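PDB 4IAJ: conserved domain protein from Streptococcus pneumoniae, which is of unknown function but belongs to the DUF4649 family and folds as a small domain with an antiparallel sheet and two helices. Local coordinates for residues Glu8-Asp13 with Val46-Tyr51. Numbering follows the deposited sequence.
Sequences EITYID and VQKLTY
T10 pairs with both Q47 and K48, which makes a classic beta bulge between two antiparallel strands. Its carbonyl O accepts two amide N-H groups from the same face of its plane. Q47 N is 2.7 Å from T10 O, in a bent bond (143° at the hydrogen). K48 N to T10 O is longer, 3.2 Å, but straighter. In return T10 N donates to K48 O at 2.8 Å. Beyond the bulge the pairing is regular: E8 and T50 exchange two backbone bonds, and I9 and L49 form the non-hydrogen-bonded pair between this one and T10/K48.

I9, L49 and V46 share one face of the sheet. I9 CG1 lies 3.9 Å from L49 CD1, and the two side chains run side by side. I9 uses its other branch on V46: CG2 meets V46 CG1 at 4.1 Å. Helix 65-71 packs on this face through I65 and Y68.

The face with E8, T10, K48 and T50 is more polar. Q47, at the bulge, has CG anti to its backbone N (chi1 -160°), and its extended chain runs alongside T10, pointing the same way. There Q47 OE1 sits 3.8 Å from T10 CG2, while NE2 passes I12 CD1 at 3.8 Å. NE2 is hydrogen-bonded to E18. T10 OG1 bonds to T20 on the neighbouring strand 18-23, and T50 OG1 to N55 on strand 54-56. K48 NZ stands 5.2 Å from E8 OE1, so any attraction is probably long-range.

The contact thus joins the two central strands of this chain's sheet. Backbone bonds set its register, apolar side chains meet helix 65-71 on one face, and the threonine hydroxyls tie it to the flanking strands 18-23 and 54-56.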
loop_
_atom_site.group_PDB
_atom_site.type_symbol
_atom_site.label_atom_id
_atom_site.label_comp_id
_atom_site.label_asym_id
_atom_site.label_seq_id
_atom_site.Cartn_x
_atom_site.Cartn_y
_atom_site.Cartn_z
ATOM N N GLU B 8 -20.129 -17.618 4.086
ATOM C CA GLU B 8 -20.316 -16.557 5.058
ATOM C C GLU B 8 -19.072 -16.504 5.915
ATOM O O GLU B 8 -18.568 -17.536 6.338
ATOM C CB GLU B 8 -21.539 -16.800 5.927
ATOM C CG GLU B 8 -22.832 -16.815 5.126
ATOM C CD GLU B 8 -24.076 -16.487 5.949
ATOM O OE1 GLU B 8 -23.952 -16.155 7.155
ATOM O OE2 GLU B 8 -25.187 -16.551 5.371
ATOM N N ILE B 9 -18.549 -15.306 6.128
ATOM C CA ILE B 9 -17.328 -15.139 6.899
ATOM C C ILE B 9 -17.556 -14.073 7.964
ATOM O O ILE B 9 -17.998 -12.973 7.655
ATOM C CB ILE B 9 -16.142 -14.709 6.029
ATOM C CG1 ILE B 9 -15.918 -15.682 4.860
ATOM C CG2 ILE B 9 -14.887 -14.600 6.877
ATOM C CD1 ILE B 9 -14.961 -15.146 3.806
ATOM N N THR B 10 -17.258 -14.400 9.218
ATOM C CA THR B 10 -17.366 -13.418 10.278
ATOM C C THR B 10 -15.971 -13.204 10.856
ATOM O O THR B 10 -15.245 -14.150 11.124
ATOM C CB THR B 10 -18.362 -13.836 11.365
ATOM O OG1 THR B 10 -19.683 -13.928 10.812
ATOM C CG2 THR B 10 -18.390 -12.812 12.468
ATOM N N TYR B 11 -15.588 -11.946 10.994
ATOM C CA TYR B 11 -14.265 -11.603 11.493
ATOM C C TYR B 11 -14.377 -10.453 12.468
ATOM O O TYR B 11 -15.433 -9.817 12.582
ATOM C CB TYR B 11 -13.317 -11.285 10.337
ATOM C CG TYR B 11 -13.764 -10.163 9.464
ATOM C CD1 TYR B 11 -13.538 -8.843 9.818
ATOM C CD2 TYR B 11 -14.413 -10.421 8.279
ATOM C CE1 TYR B 11 -13.963 -7.802 8.997
ATOM C CE2 TYR B 11 -14.829 -9.403 7.459
ATOM C CZ TYR B 11 -14.619 -8.101 7.820
ATOM O OH TYR B 11 -15.062 -7.119 6.972
ATOM N N ILE B 12 -13.298 -10.220 13.202
ATOM C CA ILE B 12 -13.253 -9.176 14.228
ATOM C C ILE B 12 -12.335 -8.097 13.740
ATOM O O ILE B 12 -11.173 -8.379 13.467
ATOM C CB ILE B 12 -12.691 -9.677 15.574
ATOM C CG1 ILE B 12 -13.318 -11.023 15.966
ATOM C CG2 ILE B 12 -12.903 -8.624 16.659
ATOM C CD1 ILE B 12 -14.811 -10.987 16.166
ATOM N N ASP B 13 -12.834 -6.867 13.645
ATOM C CA ASP B 13 -12.027 -5.770 13.117
ATOM C C ASP B 13 -11.267 -5.085 14.249
ATOM O O ASP B 13 -11.329 -5.533 15.409
ATOM C CB ASP B 13 -12.895 -4.787 12.287
ATOM C CG ASP B 13 -13.868 -3.984 13.108
ATOM O OD1 ASP B 13 -13.737 -3.871 14.354
ATOM O OD2 ASP B 13 -14.810 -3.450 12.477
ATOM N N VAL B 46 -10.476 -14.628 11.801
ATOM C CA VAL B 46 -11.800 -15.125 11.431
ATOM C C VAL B 46 -12.436 -15.827 12.618
ATOM O O VAL B 46 -11.862 -16.739 13.206
ATOM C CB VAL B 46 -11.750 -16.044 10.199
ATOM C CG1 VAL B 46 -13.107 -16.671 9.912
ATOM C CG2 VAL B 46 -11.276 -15.255 8.980
ATOM N N GLN B 47 -13.623 -15.366 12.972
ATOM C CA GLN B 47 -14.368 -15.940 14.063
ATOM C C GLN B 47 -15.217 -17.098 13.585
ATOM O O GLN B 47 -15.369 -18.071 14.309
ATOM C CB GLN B 47 -15.248 -14.877 14.692
ATOM C CG GLN B 47 -15.677 -15.227 16.100
ATOM C CD GLN B 47 -16.976 -14.562 16.460
ATOM O OE1 GLN B 47 -17.984 -14.729 15.761
ATOM N NE2 GLN B 47 -16.967 -13.786 17.540
ATOM N N LYS B 48 -15.784 -16.994 12.376
ATOM C CA LYS B 48 -16.604 -18.071 11.799
ATOM C C LYS B 48 -16.484 -18.126 10.271
ATOM O O LYS B 48 -16.624 -17.110 9.615
ATOM C CB LYS B 48 -18.066 -17.869 12.180
ATOM C CG LYS B 48 -19.023 -18.903 11.619
ATOM C CD LYS B 48 -20.430 -18.726 12.184
ATOM C CE LYS B 48 -21.205 -17.662 11.423
ATOM N NZ LYS B 48 -22.567 -17.452 11.981
ATOM N N LEU B 49 -16.218 -19.313 9.727
ATOM C CA LEU B 49 -16.202 -19.542 8.282
ATOM C C LEU B 49 -17.202 -20.639 7.968
ATOM O O LEU B 49 -17.031 -21.768 8.402
ATOM C CB LEU B 49 -14.813 -19.939 7.806
ATOM C CG LEU B 49 -14.681 -20.498 6.390
ATOM C CD1 LEU B 49 -15.056 -19.448 5.344
ATOM C CD2 LEU B 49 -13.268 -20.989 6.153
ATOM N N THR B 50 -18.232 -20.300 7.195
ATOM C CA THR B 50 -19.340 -21.211 6.921
ATOM C C THR B 50 -19.386 -21.475 5.424
ATOM O O THR B 50 -19.539 -20.542 4.618
ATOM C CB THR B 50 -20.686 -20.629 7.406
ATOM O OG1 THR B 50 -20.623 -20.344 8.814
ATOM C CG2 THR B 50 -21.809 -21.598 7.178
ATOM N N TYR B 51 -19.243 -22.744 5.063
ATOM C CA TYR B 51 -19.271 -23.187 3.680
ATOM C C TYR B 51 -20.481 -24.088 3.433
ATOM O O TYR B 51 -20.578 -25.177 3.999
ATOM C CB TYR B 51 -17.983 -23.928 3.341
ATOM C CG TYR B 51 -17.957 -24.457 1.935
ATOM C CD1 TYR B 51 -17.759 -23.599 0.859
ATOM C CD2 TYR B 51 -18.131 -25.804 1.672
ATOM C CE1 TYR B 51 -17.732 -24.076 -0.440
ATOM C CE2 TYR B 51 -18.104 -26.289 0.376
ATOM C CZ TYR B 51 -17.901 -25.417 -0.676
ATOM O OH TYR B 51 -17.865 -25.874 -1.966
#